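Local coordinates for mandelate racemase / muconate lactonizing enzyme, C-terminal domain protein (Labrenzia alexandrii, PDB 4E5T), which is a magnesium-binding member of the enolase superfamily, probably a mandelate racemase or muconate lactonizing enzyme relative acting, like its relatives, on a carboxylate substrate, at residues A[10-23]-A[379-393]. Sequence-based numbering, arbitrary orientation.
Sequences FVVGNPPPRHGGRY and EDVARANPYTGSDLH
Y23 turns its ring between its own backbone N and carbonyl carbon (chi1 61°), and Y387 holds CG anti to N (chi1 176°), which brings the two rings together obliquely. Y23 CB sits over the Y387 ring, 4.0 Å from its centroid. H393 completes the aromatic cluster, its edge directed at the Y23 face with planes at 58°; its NE2 bonds the carbonyl of Y318. H393 N to Y23 OH is weak at 3.4 Å, whereas G13 N reaches N385 O at 3.1 Å. R22 runs extended from CG to NE, laying one guanidinium face over D391 CB and giving NH1 a weak bond to L392 O. R22 NH2 stands 4.0 Å from D391 OD2, which lies well out of the guanidinium plane, so only charges meet. With an alanine here, L392 O would probably lose its weak bond and D391 its neighbouring positive charge. V12 CG2 packs on A382 CB, and F10 CE2 covers a face of the R383 guanidinium. R383 NH1 forms salt bridges with E379 OE2 (2.7 Å) and E8; E379 OE1 bonds the Y38 hydroxyl. Since three of four cross-segment hydrogen bonds are weak, aromatic and apolar packing probably carries the join of residues 379-393 to the N-terminal antiparallel sheet's edge strand and the following loop.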
ATOM      1  N   PHE A  10     -47.303   0.472  15.837  1.00 37.13           N
ATOM      2  CA  PHE A  10     -47.826  -0.809  16.271  1.00 33.86           C
ATOM      3  C   PHE A  10     -46.653  -1.643  16.752  1.00 32.19           C
ATOM      4  O   PHE A  10     -45.655  -1.804  16.048  1.00 37.27           O
ATOM      5  CB  PHE A  10     -48.500  -1.537  15.110  1.00 40.31           C
ATOM      6  CG  PHE A  10     -49.530  -0.715  14.378  1.00 42.07           C
ATOM      7  CD1 PHE A  10     -49.146   0.318  13.524  1.00 42.26           C
ATOM      8  CD2 PHE A  10     -50.878  -1.000  14.515  1.00 33.33           C
ATOM      9  CE1 PHE A  10     -50.081   1.064  12.854  1.00 43.13           C
ATOM     10  CE2 PHE A  10     -51.822  -0.259  13.834  1.00 38.84           C
ATOM     11  CZ  PHE A  10     -51.426   0.772  13.007  1.00 46.17           C
ATOM     12  N   VAL A  11     -46.761  -2.150  17.966  1.00 27.31           N
ATOM     13  CA  VAL A  11     -45.825  -3.116  18.461  1.00 19.28           C
ATOM     14  C   VAL A  11     -46.597  -4.413  18.516  1.00 35.02           C
ATOM     15  O   VAL A  11     -47.577  -4.519  19.243  1.00 48.89           O
ATOM     16  CB  VAL A  11     -45.328  -2.711  19.840  1.00 35.81           C
ATOM     17  CG1 VAL A  11     -44.272  -3.704  20.352  1.00 28.52           C
ATOM     18  CG2 VAL A  11     -44.786  -1.265  19.794  1.00 27.87           C
ATOM     19  N   VAL A  12     -46.182  -5.382  17.710  1.00 30.83           N
ATOM     20  CA  VAL A  12     -46.934  -6.621  17.539  1.00 37.27           C
ATOM     21  C   VAL A  12     -46.119  -7.830  17.971  1.00 42.22           C
ATOM     22  O   VAL A  12     -45.090  -8.124  17.369  1.00 53.46           O
ATOM     23  CB  VAL A  12     -47.321  -6.839  16.050  1.00 41.74           C
ATOM     24  CG1 VAL A  12     -48.007  -8.176  15.882  1.00 36.80           C
ATOM     25  CG2 VAL A  12     -48.204  -5.705  15.533  1.00 32.26           C
ATOM     26  N   GLY A  13     -46.577  -8.533  19.002  1.00 38.88           N
ATOM     27  CA  GLY A  13     -45.932  -9.769  19.425  1.00 35.35           C
ATOM     28  C   GLY A  13     -46.119 -10.874  18.398  1.00 40.10           C
ATOM     29  O   GLY A  13     -47.172 -10.984  17.781  1.00 47.13           O
ATOM     30  N   ASN A  14     -45.093 -11.691  18.205  1.00 41.85           N
ATOM     31  CA  ASN A  14     -45.128 -12.756  17.203  1.00 38.82           C
ATOM     32  C   ASN A  14     -45.543 -14.035  17.902  1.00 39.05           C
ATOM     33  O   ASN A  14     -44.964 -14.398  18.910  1.00 52.72           O
ATOM     34  CB  ASN A  14     -43.739 -12.904  16.565  1.00 42.27           C
ATOM     35  CG  ASN A  14     -43.737 -13.746  15.291  1.00 47.26           C
ATOM     36  OD1 ASN A  14     -44.767 -13.944  14.644  1.00 48.34           O
ATOM     37  ND2 ASN A  14     -42.556 -14.238  14.922  1.00 45.43           N
ATOM     38  N   PRO A  15     -46.583 -14.706  17.403  1.00 54.88           N
ATOM     39  CA  PRO A  15     -47.009 -15.934  18.086  1.00 58.60           C
ATOM     40  C   PRO A  15     -46.125 -17.127  17.736  1.00 58.38           C
ATOM     41  O   PRO A  15     -45.353 -17.058  16.773  1.00 44.21           O
ATOM     42  CB  PRO A  15     -48.441 -16.151  17.563  1.00 51.25           C
ATOM     43  CG  PRO A  15     -48.456 -15.482  16.236  1.00 56.64           C
ATOM     44  CD  PRO A  15     -47.521 -14.302  16.341  1.00 58.73           C
ATOM     45  N   PRO A  16     -46.227 -18.205  18.533  1.00 71.21           N
ATOM     46  CA  PRO A  16     -45.644 -19.514  18.226  1.00 67.44           C
ATOM     47  C   PRO A  16     -45.866 -19.894  16.769  1.00 60.67           C
ATOM     48  O   PRO A  16     -46.969 -19.698  16.263  1.00 56.33           O
ATOM     49  CB  PRO A  16     -46.432 -20.443  19.134  1.00 57.13           C
ATOM     50  CG  PRO A  16     -46.650 -19.608  20.353  1.00 61.64           C
ATOM     51  CD  PRO A  16     -46.848 -18.194  19.872  1.00 65.60           C
ATOM     52  N   PRO A  17     -44.835 -20.456  16.117  1.00 57.27           N
ATOM     53  CA  PRO A  17     -43.591 -20.848  16.782  1.00 63.64           C
ATOM     54  C   PRO A  17     -42.555 -19.731  16.800  1.00 61.19           C
ATOM     55  O   PRO A  17     -41.365 -20.019  16.924  1.00 62.34           O
ATOM     56  CB  PRO A  17     -43.103 -21.997  15.910  1.00 66.02           C
ATOM     57  CG  PRO A  17     -43.515 -21.579  14.541  1.00 67.34           C
ATOM     58  CD  PRO A  17     -44.806 -20.796  14.686  1.00 59.20           C
ATOM     59  N   ARG A  18     -43.011 -18.487  16.671  1.00 60.36           N
ATOM     60  CA  ARG A  18     -42.159 -17.304  16.794  1.00 63.34           C
ATOM     61  C   ARG A  18     -40.935 -17.310  15.876  1.00 61.21           C
ATOM     62  O   ARG A  18     -39.876 -16.806  16.258  1.00 54.54           O
ATOM     63  CB  ARG A  18     -41.727 -17.072  18.255  1.00 62.06           C
ATOM     64  CG  ARG A  18     -42.889 -16.928  19.241  1.00 74.26           C
ATOM     65  CD  ARG A  18     -42.437 -16.496  20.636  1.00 74.99           C
ATOM     66  NE  ARG A  18     -41.624 -17.520  21.280  1.00 84.79           N
ATOM     67  CZ  ARG A  18     -40.795 -17.296  22.292  1.00 91.51           C
ATOM     68  NH1 ARG A  18     -40.661 -16.072  22.788  1.00 95.25           N
ATOM     69  NH2 ARG A  18     -40.095 -18.297  22.806  1.00 92.44           N
ATOM     70  N   HIS A  19     -41.069 -17.883  14.680  1.00 57.07           N
ATOM     71  CA  HIS A  19     -40.015 -17.743  13.681  1.00 55.55           C
ATOM     72  C   HIS A  19     -39.962 -16.273  13.281  1.00 59.63           C
ATOM     73  O   HIS A  19     -40.998 -15.613  13.179  1.00 52.30           O
ATOM     74  CB  HIS A  19     -40.262 -18.628  12.453  1.00 51.94           C
ATOM     75  CG  HIS A  19     -40.283 -20.094  12.755  1.00 54.24           C
ATOM     76  ND1 HIS A  19     -40.882 -21.016  11.923  1.00 50.65           N
ATOM     77  CD2 HIS A  19     -39.785 -20.801  13.798  1.00 60.15           C
ATOM     78  CE1 HIS A  19     -40.756 -22.226  12.440  1.00 55.28           C
ATOM     79  NE2 HIS A  19     -40.093 -22.124  13.578  1.00 61.21           N
ATOM     80  N   GLY A  20     -38.751 -15.759  13.084  1.00 65.38           N
ATOM     81  CA  GLY A  20     -38.561 -14.363  12.727  1.00 49.32           C
ATOM     82  C   GLY A  20     -38.528 -13.443  13.931  1.00 38.88           C
ATOM     83  O   GLY A  20     -38.591 -12.229  13.782  1.00 42.66           O
ATOM     84  N   GLY A  21     -38.449 -14.020  15.126  1.00 33.89           N
ATOM     85  CA  GLY A  21     -38.280 -13.230  16.334  1.00 43.66           C
ATOM     86  C   GLY A  21     -39.499 -12.892  17.182  1.00 49.26           C
ATOM     87  O   GLY A  21     -40.630 -13.253  16.864  1.00 48.99           O
ATOM     88  N   ARG A  22     -39.252 -12.171  18.274  1.00 44.36           N
ATOM     89  CA  ARG A  22     -40.229 -12.024  19.346  1.00 36.49           C
ATOM     90  C   ARG A  22     -41.325 -10.996  19.082  1.00 36.61           C
ATOM     91  O   ARG A  22     -42.422 -11.139  19.593  1.00 42.84           O
ATOM     92  CB  ARG A  22     -39.530 -11.679  20.667  1.00 31.01           C
ATOM     93  CG  ARG A  22     -38.605 -12.747  21.196  1.00 37.76           C
ATOM     94  CD  ARG A  22     -38.125 -12.394  22.593  1.00 53.99           C
ATOM     95  NE  ARG A  22     -37.781 -13.585  23.365  1.00 73.41           N
ATOM     96  CZ  ARG A  22     -36.542 -14.026  23.556  1.00 75.32           C
ATOM     97  NH1 ARG A  22     -35.516 -13.361  23.028  1.00 70.56           N
ATOM     98  NH2 ARG A  22     -36.333 -15.130  24.278  1.00 68.29           N
ATOM     99  N   TYR A  23     -41.023  -9.956  18.311  1.00 32.43           N
ATOM    100  CA  TYR A  23     -41.988  -8.890  18.064  1.00 31.10           C
ATOM    101  C   TYR A  23     -41.648  -8.110  16.794  1.00 33.60           C
ATOM    102  O   TYR A  23     -40.505  -8.150  16.330  1.00 34.38           O
ATOM    103  CB  TYR A  23     -42.065  -7.941  19.271  1.00 40.12           C
ATOM    104  CG  TYR A  23     -40.765  -7.221  19.629  1.00 48.51           C
ATOM    105  CD1 TYR A  23     -40.384  -6.055  18.968  1.00 47.87           C
ATOM    106  CD2 TYR A  23     -39.936  -7.693  20.641  1.00 45.66           C
ATOM    107  CE1 TYR A  23     -39.213  -5.401  19.290  1.00 55.01           C
ATOM    108  CE2 TYR A  23     -38.755  -7.037  20.974  1.00 46.29           C
ATOM    109  CZ  TYR A  23     -38.395  -5.892  20.298  1.00 52.58           C
ATOM    110  OH  TYR A  23     -37.226  -5.222  20.614  1.00 46.73           O
ATOM    111  N   GLU A 379     -54.290  -3.662   9.841  1.00 40.94           N
ATOM    112  CA  GLU A 379     -54.152  -2.917  11.086  1.00 42.69           C
ATOM    113  C   GLU A 379     -54.860  -3.602  12.241  1.00 46.03           C
ATOM    114  O   GLU A 379     -54.366  -3.593  13.383  1.00 34.38           O
ATOM    115  CB  GLU A 379     -54.709  -1.499  10.938  1.00 33.48           C
ATOM    116  CG  GLU A 379     -54.119  -0.708   9.807  1.00 30.34           C
ATOM    117  CD  GLU A 379     -54.633   0.711   9.793  1.00 44.65           C
ATOM    118  OE1 GLU A 379     -54.463   1.394   8.754  1.00 37.27           O
ATOM    119  OE2 GLU A 379     -55.206   1.137  10.829  1.00 45.48           O
ATOM    120  N   ASP A 380     -56.024  -4.178  11.945  1.00 44.99           N
ATOM    121  CA  ASP A 380     -56.828  -4.822  12.977  1.00 48.89           C
ATOM    122  C   ASP A 380     -56.127  -6.048  13.525  1.00 51.43           C
ATOM    123  O   ASP A 380     -56.038  -6.219  14.737  1.00 57.74           O
ATOM    124  CB  ASP A 380     -58.223  -5.170  12.468  1.00 50.01           C
ATOM    125  CG  ASP A 380     -59.053  -3.938  12.170  1.00 57.97           C
ATOM    126  OD1 ASP A 380     -58.722  -2.846  12.688  1.00 66.42           O
ATOM    127  OD2 ASP A 380     -60.031  -4.060  11.414  1.00 52.97           O
ATOM    128  N   VAL A 381     -55.618  -6.892  12.637  1.00 49.52           N
ATOM    129  CA  VAL A 381     -54.801  -8.018  13.069  1.00 47.96           C
ATOM    130  C   VAL A 381     -53.605  -7.527  13.870  1.00 45.12           C
ATOM    131  O   VAL A 381     -53.230  -8.139  14.867  1.00 43.84           O
ATOM    132  CB  VAL A 381     -54.350  -8.891  11.886  1.00 40.01           C
ATOM    133  CG1 VAL A 381     -53.228  -9.821  12.295  1.00 30.16           C
ATOM    134  CG2 VAL A 381     -55.523  -9.682  11.381  1.00 35.36           C
ATOM    135  N   ALA A 382     -53.037  -6.398  13.455  1.00 45.90           N
ATOM    136  CA  ALA A 382     -51.892  -5.822  14.163  1.00 37.28           C
ATOM    137  C   ALA A 382     -52.247  -5.317  15.558  1.00 34.04           C
ATOM    138  O   ALA A 382     -51.490  -5.542  16.481  1.00 34.12           O
ATOM    139  CB  ALA A 382     -51.224  -4.730  13.348  1.00 28.40           C
ATOM    140  N   ARG A 383     -53.385  -4.644  15.722  1.00 34.24           N
ATOM    141  CA  ARG A 383     -53.756  -4.141  17.052  1.00 33.35           C
ATOM    142  C   ARG A 383     -54.197  -5.259  17.983  1.00 37.52           C
ATOM    143  O   ARG A 383     -54.121  -5.131  19.208  1.00 39.20           O
ATOM    144  CB  ARG A 383     -54.878  -3.103  16.985  1.00 32.45           C
ATOM    145  CG  ARG A 383     -54.605  -1.928  16.106  1.00 39.79           C
ATOM    146  CD  ARG A 383     -55.614  -0.818  16.326  1.00 49.99           C
ATOM    147  NE  ARG A 383     -55.281   0.313  15.471  1.00 56.58           N
ATOM    148  CZ  ARG A 383     -55.699   0.449  14.220  1.00 59.71           C
ATOM    149  NH1 ARG A 383     -55.317   1.508  13.512  1.00 58.82           N
ATOM    150  NH2 ARG A 383     -56.501  -0.473  13.682  1.00 55.05           N
ATOM    151  N   ALA A 384     -54.676  -6.350  17.398  1.00 45.77           N
ATOM    152  CA  ALA A 384     -55.283  -7.416  18.174  1.00 47.09           C
ATOM    153  C   ALA A 384     -54.204  -8.281  18.796  1.00 47.42           C
ATOM    154  O   ALA A 384     -54.499  -9.151  19.603  1.00 56.00           O
ATOM    155  CB  ALA A 384     -56.189  -8.245  17.296  1.00 30.78           C
ATOM    156  N   ASN A 385     -52.954  -8.031  18.415  1.00 44.95           N
ATOM    157  CA  ASN A 385     -51.816  -8.828  18.862  1.00 41.43           C
ATOM    158  C   ASN A 385     -50.708  -8.022  19.535  1.00 46.56           C
ATOM    159  O   ASN A 385     -49.595  -7.946  19.003  1.00 52.34           O
ATOM    160  CB  ASN A 385     -51.205  -9.568  17.677  1.00 38.99           C
ATOM    161  CG  ASN A 385     -52.090 -10.669  17.162  1.00 44.30           C
ATOM    162  OD1 ASN A 385     -51.890 -11.833  17.495  1.00 54.16           O
ATOM    163  ND2 ASN A 385     -53.080 -10.310  16.349  1.00 34.48           N
ATOM    164  N   PRO A 386     -50.990  -7.454  20.723  1.00 40.47           N
ATOM    165  CA  PRO A 386     -50.010  -6.640  21.448  1.00 44.71           C
ATOM    166  C   PRO A 386     -48.781  -7.469  21.848  1.00 49.55           C
ATOM    167  O   PRO A 386     -48.849  -8.698  21.898  1.00 42.88           O
ATOM    168  CB  PRO A 386     -50.783  -6.237  22.700  1.00 38.93           C
ATOM    169  CG  PRO A 386     -51.636  -7.405  22.954  1.00 33.13           C
ATOM    170  CD  PRO A 386     -52.121  -7.813  21.592  1.00 34.63           C
ATOM    171  N   TYR A 387     -47.663  -6.808  22.119  1.00 54.22           N
ATOM    172  CA  TYR A 387     -46.500  -7.522  22.625  1.00 51.46           C
ATOM    173  C   TYR A 387     -46.526  -7.516  24.149  1.00 49.56           C
ATOM    174  O   TYR A 387     -46.617  -6.458  24.762  1.00 56.40           O
ATOM    175  CB  TYR A 387     -45.207  -6.909  22.102  1.00 47.04           C
ATOM    176  CG  TYR A 387     -43.977  -7.562  22.687  1.00 57.11           C
ATOM    177  CD1 TYR A 387     -43.774  -8.932  22.567  1.00 55.81           C
ATOM    178  CD2 TYR A 387     -43.020  -6.814  23.358  1.00 55.96           C
ATOM    179  CE1 TYR A 387     -42.659  -9.539  23.101  1.00 56.01           C
ATOM    180  CE2 TYR A 387     -41.900  -7.410  23.893  1.00 57.83           C
ATOM    181  CZ  TYR A 387     -41.723  -8.774  23.766  1.00 61.41           C
ATOM    182  OH  TYR A 387     -40.604  -9.370  24.303  1.00 61.97           O
ATOM    183  N   THR A 388     -46.475  -8.686  24.771  1.00 44.34           N
ATOM    184  CA  THR A 388     -46.584  -8.710  26.227  1.00 47.88           C
ATOM    185  C   THR A 388     -45.350  -9.209  26.965  1.00 55.30           C
ATOM    186  O   THR A 388     -45.241  -9.031  28.173  1.00 59.34           O
ATOM    187  CB  THR A 388     -47.852  -9.438  26.718  1.00 51.62           C
ATOM    188  OG1 THR A 388     -48.014 -10.667  26.008  1.00 59.37           O
ATOM    189  CG2 THR A 388     -49.077  -8.575  26.479  1.00 59.24           C
ATOM    190  N   GLY A 389     -44.414  -9.809  26.242  1.00 66.56           N
ATOM    191  CA  GLY A 389     -43.146 -10.204  26.834  1.00 79.36           C
ATOM    192  C   GLY A 389     -42.330  -8.992  27.256  1.00 86.77           C
ATOM    193  O   GLY A 389     -42.717  -7.856  26.974  1.00 93.35           O
ATOM    194  N   SER A 390     -41.204  -9.221  27.932  1.00 82.67           N
ATOM    195  CA  SER A 390     -40.348  -8.116  28.371  1.00 71.99           C
ATOM    196  C   SER A 390     -38.996  -8.081  27.656  1.00 67.44           C
ATOM    197  O   SER A 390     -38.322  -7.053  27.646  1.00 68.74           O
ATOM    198  CB  SER A 390     -40.143  -8.153  29.887  1.00 68.33           C
ATOM    199  OG  SER A 390     -39.538  -9.369  30.301  1.00 65.64           O
ATOM    200  N   ASP A 391     -38.618  -9.206  27.054  1.00 62.73           N
ATOM    201  CA  ASP A 391     -37.322  -9.362  26.393  1.00 64.65           C
ATOM    202  C   ASP A 391     -37.129  -8.485  25.156  1.00 53.05           C
ATOM    203  O   ASP A 391     -38.058  -7.831  24.686  1.00 46.75           O
ATOM    204  CB  ASP A 391     -37.106 -10.826  25.991  1.00 73.34           C
ATOM    205  CG  ASP A 391     -36.505 -11.657  27.103  1.00 78.95           C
ATOM    206  OD1 ASP A 391     -35.460 -11.242  27.662  1.00 80.00           O
ATOM    207  OD2 ASP A 391     -37.081 -12.726  27.410  1.00 78.93           O
ATOM    208  N   LEU A 392     -35.906  -8.479  24.635  1.00 48.76           N
ATOM    209  CA  LEU A 392     -35.632  -7.819  23.375  1.00 46.52           C
ATOM    210  C   LEU A 392     -35.836  -8.842  22.274  1.00 44.22           C
ATOM    211  O   LEU A 392     -35.919 -10.043  22.539  1.00 35.66           O
ATOM    212  CB  LEU A 392     -34.212  -7.232  23.338  1.00 44.22           C
ATOM    213  CG  LEU A 392     -33.921  -6.080  24.317  1.00 45.01           C
ATOM    214  CD1 LEU A 392     -32.463  -5.592  24.221  1.00 34.76           C
ATOM    215  CD2 LEU A 392     -34.917  -4.917  24.150  1.00 38.41           C
ATOM    216  N   HIS A 393     -35.935  -8.349  21.045  1.00 47.27           N
ATOM    217  CA  HIS A 393     -36.166  -9.172  19.869  1.00 44.90           C
ATOM    218  C   HIS A 393     -35.170 -10.343  19.772  1.00 57.77           C
ATOM    219  O   HIS A 393     -35.561 -11.501  19.576  1.00 54.98           O
ATOM    220  CB  HIS A 393     -36.087  -8.270  18.637  1.00 36.21           C
ATOM    221  CG  HIS A 393     -36.544  -8.924  17.372  1.00 47.87           C
ATOM    222  ND1 HIS A 393     -37.735  -9.612  17.277  1.00 58.50           N
ATOM    223  CD2 HIS A 393     -35.976  -8.983  16.144  1.00 38.39           C
ATOM    224  CE1 HIS A 393     -37.879 -10.067  16.045  1.00 52.57           C
ATOM    225  NE2 HIS A 393     -36.824  -9.702  15.339  1.00 39.33           N
TER